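Local coordinates for adenylate cyclase-like protein (Chlamydia trachomatis, PDB 4QO6), which forms part of the inner-membrane ring of the type III secretion system as a structural protein, this chain being a portion of its periplasmic region, at residues E87-S92 with I103-L107. Numbering follows the deposited sequence.
Sequences EFKGIS and ISGYL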
loop_
_atom_site.group_PDB
_atom_site.type_symbol
_atom_site.label_atom_id
_atom_site.label_comp_id
_atom_site.label_asym_id
_atom_site.label_seq_id
_atom_site.Cartn_x
_atom_site.Cartn_y
_atom_site.Cartn_z
ATOM N N GLU A 87 -10.026 -6.555 -13.306
ATOM C CA GLU A 87 -9.248 -7.349 -12.351
ATOM C C GLU A 87 -8.520 -6.471 -11.274
ATOM O O GLU A 87 -8.456 -6.854 -10.113
ATOM C CB GLU A 87 -8.288 -8.266 -13.143
ATOM C CG GLU A 87 -7.504 -9.311 -12.347
ATOM C CD GLU A 87 -8.248 -10.617 -12.076
ATOM O OE1 GLU A 87 -9.490 -10.659 -12.236
ATOM O OE2 GLU A 87 -7.584 -11.608 -11.674
ATOM N N PHE A 88 -8.011 -5.281 -11.633
ATOM C CA PHE A 88 -7.125 -4.517 -10.718
ATOM C C PHE A 88 -7.579 -3.145 -10.272
ATOM O O PHE A 88 -6.807 -2.438 -9.680
ATOM C CB PHE A 88 -5.725 -4.368 -11.317
ATOM C CG PHE A 88 -5.155 -5.646 -11.800
ATOM C CD1 PHE A 88 -5.075 -6.740 -10.958
ATOM C CD2 PHE A 88 -4.697 -5.762 -13.077
ATOM C CE1 PHE A 88 -4.560 -7.935 -11.397
ATOM C CE2 PHE A 88 -4.188 -6.960 -13.533
ATOM C CZ PHE A 88 -4.126 -8.047 -12.691
ATOM N N LYS A 89 -8.822 -2.773 -10.497
ATOM C CA LYS A 89 -9.169 -1.371 -10.323
ATOM C C LYS A 89 -9.055 -0.849 -8.844
ATOM O O LYS A 89 -8.832 0.358 -8.666
ATOM C CB LYS A 89 -10.500 -1.021 -11.021
ATOM C CG LYS A 89 -11.729 -1.804 -10.560
ATOM C CD LYS A 89 -12.993 -0.972 -10.763
ATOM C CE LYS A 89 -14.252 -1.816 -10.886
ATOM N NZ LYS A 89 -14.443 -2.272 -12.290
ATOM N N GLY A 90 -9.141 -1.718 -7.820
ATOM C CA GLY A 90 -8.849 -1.290 -6.420
ATOM C C GLY A 90 -7.329 -1.090 -6.062
ATOM O O GLY A 90 -6.973 -0.747 -4.943
ATOM N N ILE A 91 -6.450 -1.312 -7.029
ATOM C CA ILE A 91 -5.005 -1.219 -6.883
ATOM C C ILE A 91 -4.509 0.162 -7.400
ATOM O O ILE A 91 -4.842 0.570 -8.513
ATOM C CB ILE A 91 -4.349 -2.324 -7.760
ATOM C CG1 ILE A 91 -4.915 -3.726 -7.446
ATOM C CG2 ILE A 91 -2.816 -2.275 -7.690
ATOM C CD1 ILE A 91 -4.710 -4.154 -6.005
ATOM N N SER A 92 -3.664 0.834 -6.623
ATOM C CA SER A 92 -2.998 2.037 -7.088
ATOM C C SER A 92 -1.523 2.121 -6.725
ATOM O O SER A 92 -1.048 1.420 -5.854
ATOM C CB SER A 92 -3.712 3.257 -6.564
ATOM O OG SER A 92 -3.772 3.236 -5.183
ATOM N N ILE A 103 3.091 0.048 -4.517
ATOM C CA ILE A 103 1.837 -0.430 -5.100
ATOM C C ILE A 103 1.000 -0.964 -3.921
ATOM O O ILE A 103 1.498 -1.772 -3.115
ATOM C CB ILE A 103 2.076 -1.513 -6.212
ATOM C CG1 ILE A 103 0.765 -2.004 -6.828
ATOM C CG2 ILE A 103 2.791 -2.745 -5.703
ATOM C CD1 ILE A 103 0.351 -1.165 -7.997
ATOM N N SER A 104 -0.271 -0.550 -3.833
ATOM C CA SER A 104 -1.065 -0.846 -2.634
ATOM C C SER A 104 -2.495 -1.097 -2.999
ATOM O O SER A 104 -2.905 -0.752 -4.084
ATOM C CB SER A 104 -0.958 0.312 -1.617
ATOM O OG SER A 104 -1.545 1.449 -2.194
ATOM N N GLY A 105 -3.235 -1.668 -2.048
ATOM C CA GLY A 105 -4.652 -2.052 -2.175
ATOM C C GLY A 105 -4.881 -3.513 -1.778
ATOM O O GLY A 105 -3.992 -4.140 -1.205
ATOM N N TYR A 106 -6.054 -4.059 -2.130
ATOM C CA TYR A 106 -6.476 -5.429 -1.807
ATOM C C TYR A 106 -6.688 -6.246 -3.060
ATOM O O TYR A 106 -7.167 -5.716 -4.010
ATOM C CB TYR A 106 -7.830 -5.404 -1.028
ATOM C CG TYR A 106 -7.696 -4.728 0.294
ATOM C CD1 TYR A 106 -7.156 -5.400 1.373
ATOM C CD2 TYR A 106 -8.041 -3.391 0.451
ATOM C CE1 TYR A 106 -6.967 -4.756 2.585
ATOM C CE2 TYR A 106 -7.880 -2.755 1.665
ATOM C CZ TYR A 106 -7.354 -3.442 2.722
ATOM O OH TYR A 106 -7.183 -2.799 3.922
ATOM N N LEU A 107 -6.313 -7.513 -3.050
ATOM C CA LEU A 107 -6.712 -8.510 -4.059
ATOM C C LEU A 107 -7.336 -9.655 -3.262
ATOM O O LEU A 107 -7.145 -9.749 -2.048
ATOM C CB LEU A 107 -5.518 -9.054 -4.902
ATOM C CG LEU A 107 -4.862 -8.009 -5.824
ATOM C CD1 LEU A 107 -3.550 -8.429 -6.438
ATOM C CD2 LEU A 107 -5.840 -7.621 -6.915
HETATM O O HOH W 1 -5.726 1.270 -4.069
HETATM O O HOH W 2 0.255 3.135 -3.113
#
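S92 pairs with S104 where an edge strand begins in the three-stranded sheet of the periplasmic PD2 domain, and beside this antiparallel bridge the incoming loop lays I91 across the apolar side of the neighbouring strand. The two serines form a hydrogen-bonded pair: S92 N donates to S104 O at 3.1 Å, and S104 N returns a bond to S92 O at 2.9 Å. The serine hydroxyls lie on the same face, their OG atoms 4.1 Å apart, and each touches a water: one water joins S92 OG to G90 O, while another sits 2.6 Å from S104 OG.

The chain enters the strand from a type I turn running from F88 to I91, closed by I91 N bonding to F88 O. G105, with a positive phi of 128°, passes close by the turn, its CA 3.8 Å from G90 O. I91 fills the other face. With CG1 anti to the carbonyl carbon (chi1 -54°), CG2 lies anti to the backbone N and presses on I103 CD1 at 3.4 Å, tighter than usual for two carbons. The longer branch, through CG1, brings I91 CD1 3.8 Å from L107 CD2, with the two side chains crossing at about a right angle. L107 CD2 also reaches the edge of the F88 ring, a looser contact.

Helix 71-83 lies against this apolar patch, with L82 touching F88, I91 and I103, while C115 and L116 of helix 110-123 meet F88. Beyond strand 100-107, strand 130-136 continues the sheet through backbone bonds to I103, G105 and L107.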